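Local coordinates for L-asparaginase I (Vibrio cholerae, PDB 2OCD), which probably hydrolyses L-asparagine to L-aspartate and ammonium, working as a homotetramer of the asparaginase 1 family, at residues B[100-112]-B[198-210]. Residues are numbered along the deposited sequence; the frame is centred on the assembly and turned at random.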
# COMPACT_ATOMS: atom_id res chain seq x y z
N ALA B 100 21.76 1.49 -20.77
CA ALA B 100 22.86 1.60 -21.73
C ALA B 100 23.95 2.53 -21.22
O ALA B 100 25.13 2.15 -21.18
CB ALA B 100 22.35 2.11 -23.07
N LEU B 101 23.53 3.75 -20.85
CA LEU B 101 24.44 4.78 -20.41
C LEU B 101 25.17 4.40 -19.12
O LEU B 101 26.30 4.87 -18.92
CB LEU B 101 23.74 6.13 -20.19
CG LEU B 101 23.10 6.74 -21.47
CD1 LEU B 101 22.17 7.90 -21.15
CD2 LEU B 101 24.19 7.15 -22.53
N SER B 102 24.53 3.62 -18.24
CA SER B 102 25.19 3.23 -17.00
C SER B 102 26.46 2.48 -17.33
O SER B 102 27.50 2.76 -16.72
CB SER B 102 24.30 2.43 -16.07
OG SER B 102 24.18 1.09 -16.48
N PHE B 103 26.41 1.58 -18.31
CA PHE B 103 27.63 0.82 -18.69
C PHE B 103 28.62 1.63 -19.54
O PHE B 103 29.85 1.50 -19.33
CB PHE B 103 27.28 -0.50 -19.34
CG PHE B 103 26.50 -1.34 -18.45
CD1 PHE B 103 27.11 -1.91 -17.35
CD2 PHE B 103 25.11 -1.45 -18.61
CE1 PHE B 103 26.41 -2.66 -16.48
CE2 PHE B 103 24.38 -2.20 -17.72
CZ PHE B 103 25.03 -2.80 -16.63
N MSE B 104 28.10 2.47 -20.43
CA MSE B 104 28.93 3.28 -21.28
C MSE B 104 29.80 4.25 -20.53
O MSE B 104 30.90 4.56 -21.00
CB MSE B 104 28.06 4.07 -22.25
CG MSE B 104 27.50 3.17 -23.34
SE MSE B 104 26.25 4.04 -24.54
CE MSE B 104 27.58 5.02 -25.57
N PHE B 105 29.31 4.77 -19.41
CA PHE B 105 30.07 5.72 -18.63
C PHE B 105 30.91 4.96 -17.63
O PHE B 105 30.43 4.11 -16.92
CB PHE B 105 29.21 6.71 -17.85
CG PHE B 105 28.38 7.63 -18.70
CD1 PHE B 105 28.88 8.18 -19.86
CD2 PHE B 105 27.12 8.01 -18.28
CE1 PHE B 105 28.11 9.02 -20.61
CE2 PHE B 105 26.37 8.86 -19.03
CZ PHE B 105 26.86 9.36 -20.20
N GLU B 106 32.16 5.36 -17.55
CA GLU B 106 33.13 4.71 -16.71
C GLU B 106 33.75 5.78 -15.80
O GLU B 106 34.22 6.81 -16.26
CB GLU B 106 34.12 4.03 -17.64
CG GLU B 106 35.51 3.88 -17.13
CD GLU B 106 36.17 2.64 -17.72
OE1 GLU B 106 35.73 1.52 -17.33
OE2 GLU B 106 37.11 2.77 -18.56
N ASN B 107 33.69 5.53 -14.49
CA ASN B 107 34.15 6.48 -13.47
C ASN B 107 33.41 7.79 -13.52
O ASN B 107 34.00 8.86 -13.44
CB ASN B 107 35.67 6.72 -13.56
CG ASN B 107 36.47 5.42 -13.52
OD1 ASN B 107 36.09 4.44 -12.86
ND2 ASN B 107 37.57 5.40 -14.26
N LEU B 108 32.09 7.71 -13.67
CA LEU B 108 31.22 8.89 -13.61
C LEU B 108 31.34 9.53 -12.22
O LEU B 108 31.14 8.85 -11.19
CB LEU B 108 29.78 8.44 -13.84
CG LEU B 108 28.73 9.50 -14.07
CD1 LEU B 108 29.04 10.14 -15.42
CD2 LEU B 108 27.33 8.84 -13.96
N GLY B 109 31.74 10.80 -12.21
CA GLY B 109 31.85 11.62 -10.98
C GLY B 109 30.84 12.78 -10.95
O GLY B 109 31.09 13.78 -10.28
N LYS B 110 29.71 12.63 -11.65
CA LYS B 110 28.70 13.66 -11.79
C LYS B 110 27.32 13.03 -12.02
O LYS B 110 27.21 12.03 -12.71
CB LYS B 110 29.06 14.66 -12.93
CG LYS B 110 30.32 15.61 -12.64
CD LYS B 110 30.56 16.66 -13.73
CE LYS B 110 31.92 17.28 -13.61
NZ LYS B 110 31.91 18.75 -13.86
N PRO B 111 26.26 13.59 -11.42
CA PRO B 111 24.92 13.00 -11.58
C PRO B 111 24.43 13.08 -12.98
O PRO B 111 24.62 14.12 -13.61
CB PRO B 111 24.02 13.89 -10.72
CG PRO B 111 24.91 14.55 -9.80
CD PRO B 111 26.21 14.76 -10.54
N VAL B 112 23.84 11.99 -13.47
CA VAL B 112 23.10 11.95 -14.73
C VAL B 112 21.75 11.34 -14.43
O VAL B 112 21.64 10.20 -14.03
CB VAL B 112 23.82 11.14 -15.81
CG1 VAL B 112 23.18 11.41 -17.15
CG2 VAL B 112 25.27 11.48 -15.86
N LYS B 198 33.09 10.02 -5.05
CA LYS B 198 34.06 10.20 -6.13
C LYS B 198 34.51 8.85 -6.68
O LYS B 198 34.62 7.88 -5.94
CB LYS B 198 35.27 11.01 -5.65
CG LYS B 198 34.88 12.41 -5.22
CD LYS B 198 36.08 13.27 -4.80
CE LYS B 198 36.72 12.85 -3.43
NZ LYS B 198 38.00 12.05 -3.52
N PRO B 199 34.72 8.77 -8.00
CA PRO B 199 35.13 7.50 -8.57
C PRO B 199 36.64 7.43 -8.56
O PRO B 199 37.29 8.38 -8.13
CB PRO B 199 34.60 7.57 -9.99
CG PRO B 199 34.73 9.03 -10.36
CD PRO B 199 34.65 9.82 -9.03
N SER B 200 37.17 6.34 -9.12
CA SER B 200 38.50 5.82 -8.86
C SER B 200 39.36 5.84 -10.13
O SER B 200 40.19 4.96 -10.36
CB SER B 200 38.37 4.39 -8.31
OG SER B 200 39.14 4.22 -7.14
N GLY B 201 39.16 6.87 -10.95
CA GLY B 201 39.82 6.94 -12.25
C GLY B 201 39.20 8.05 -13.05
O GLY B 201 38.18 8.59 -12.66
N GLU B 202 39.80 8.40 -14.17
CA GLU B 202 39.27 9.52 -14.95
C GLU B 202 37.99 9.13 -15.66
O GLU B 202 37.84 7.99 -16.11
CB GLU B 202 40.33 10.02 -15.93
CG GLU B 202 41.19 11.14 -15.32
CD GLU B 202 42.51 11.35 -16.05
OE1 GLU B 202 43.44 11.95 -15.44
OE2 GLU B 202 42.62 10.89 -17.22
N PHE B 203 37.05 10.07 -15.76
CA PHE B 203 35.81 9.81 -16.47
C PHE B 203 36.12 9.53 -17.91
O PHE B 203 36.92 10.22 -18.52
CB PHE B 203 34.85 11.00 -16.40
CG PHE B 203 33.68 10.92 -17.40
CD1 PHE B 203 32.57 10.14 -17.14
CD2 PHE B 203 33.70 11.66 -18.59
CE1 PHE B 203 31.51 10.11 -18.03
CE2 PHE B 203 32.63 11.60 -19.50
CZ PHE B 203 31.55 10.83 -19.21
N LYS B 204 35.44 8.52 -18.45
CA LYS B 204 35.53 8.22 -19.86
C LYS B 204 34.22 7.62 -20.40
O LYS B 204 33.52 6.94 -19.67
CB LYS B 204 36.65 7.23 -20.04
CG LYS B 204 37.03 7.01 -21.47
CD LYS B 204 37.01 5.51 -21.82
CE LYS B 204 38.09 4.70 -21.09
NZ LYS B 204 38.09 3.26 -21.54
N VAL B 205 33.92 7.87 -21.67
CA VAL B 205 32.84 7.20 -22.38
C VAL B 205 33.31 6.08 -23.31
O VAL B 205 34.09 6.32 -24.23
CB VAL B 205 32.03 8.18 -23.24
CG1 VAL B 205 30.97 7.40 -24.07
CG2 VAL B 205 31.41 9.27 -22.34
N ASN B 206 32.78 4.87 -23.09
CA ASN B 206 33.14 3.68 -23.87
C ASN B 206 32.10 3.45 -24.98
O ASN B 206 30.92 3.53 -24.73
CB ASN B 206 33.19 2.44 -22.94
CG ASN B 206 34.44 2.42 -21.97
OD1 ASN B 206 35.59 2.81 -22.31
ND2 ASN B 206 34.20 1.90 -20.76
N PRO B 207 32.52 3.07 -26.19
CA PRO B 207 31.60 2.96 -27.33
C PRO B 207 30.62 1.81 -27.25
O PRO B 207 30.85 0.83 -26.53
CB PRO B 207 32.52 2.69 -28.50
CG PRO B 207 33.63 1.94 -27.91
CD PRO B 207 33.87 2.59 -26.54
N ILE B 208 29.54 1.96 -28.01
CA ILE B 208 28.48 0.97 -28.10
C ILE B 208 27.92 0.98 -29.52
O ILE B 208 27.76 2.06 -30.13
CB ILE B 208 27.40 1.31 -27.10
CG1 ILE B 208 26.52 0.11 -26.76
CG2 ILE B 208 26.64 2.53 -27.59
CD1 ILE B 208 26.06 0.11 -25.18
N THR B 209 27.69 -0.23 -30.04
CA THR B 209 27.15 -0.49 -31.37
C THR B 209 26.15 -1.67 -31.28
O THR B 209 26.30 -2.51 -30.38
CB THR B 209 28.22 -0.98 -32.34
OG1 THR B 209 28.70 -2.23 -31.86
CG2 THR B 209 29.40 -0.01 -32.49
N PRO B 210 25.19 -1.78 -32.25
CA PRO B 210 24.12 -2.76 -32.23
C PRO B 210 24.65 -4.16 -32.27
O PRO B 210 25.62 -4.41 -32.95
CB PRO B 210 23.35 -2.49 -33.53
CG PRO B 210 23.71 -1.09 -33.92
CD PRO B 210 25.12 -0.94 -33.47
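M104, N107 and E106 give most of the surface that 100-112 buries against 198-210. M104, a selenomethionine closing helix 94-104, runs at about a right angle to I208; SE lies 3.4 Å from I208 CG2, and the bend at chi3 (76°) turns CE onto the same methyl. M104 O accepts N206 N in a nearly straight bond of 2.8 Å. The chain then leaves the helix directly into a two-residue antiparallel ribbon, where E106 and K204 form a hydrogen-bonded pair, E106 N to K204 O and K204 N to E106 O, each 3.0 Å. Their side chains lie alongside each other on one face in a salt bridge, E106 OE2 to K204 NZ, whose 3.2 Å hydrogen bond is weak. K204 NZ is also held by N206 OD1, at 2.7 Å. On the other face F105 meets V205 CG2 at its ring edge, 3.7 Å from CD1, and slants against the F203 ring, the planes 48° apart. L108 CD1 packs on F203 too. Beyond the ribbon, N107 ND2 reaches E202 O at 3.2 Å from above the carbonyl plane, while P199 packs against the N107 backbone. The ribbon thus ties the end of helix 94-104 to the chain running on to strand 213-217, first of the parallel sheet. Helix 65-78 packs alongside, where A72 touches both V205 and M104; Y79 stacks on F203, and helix 303-315 meets N206 through Y312 and I208 through H311.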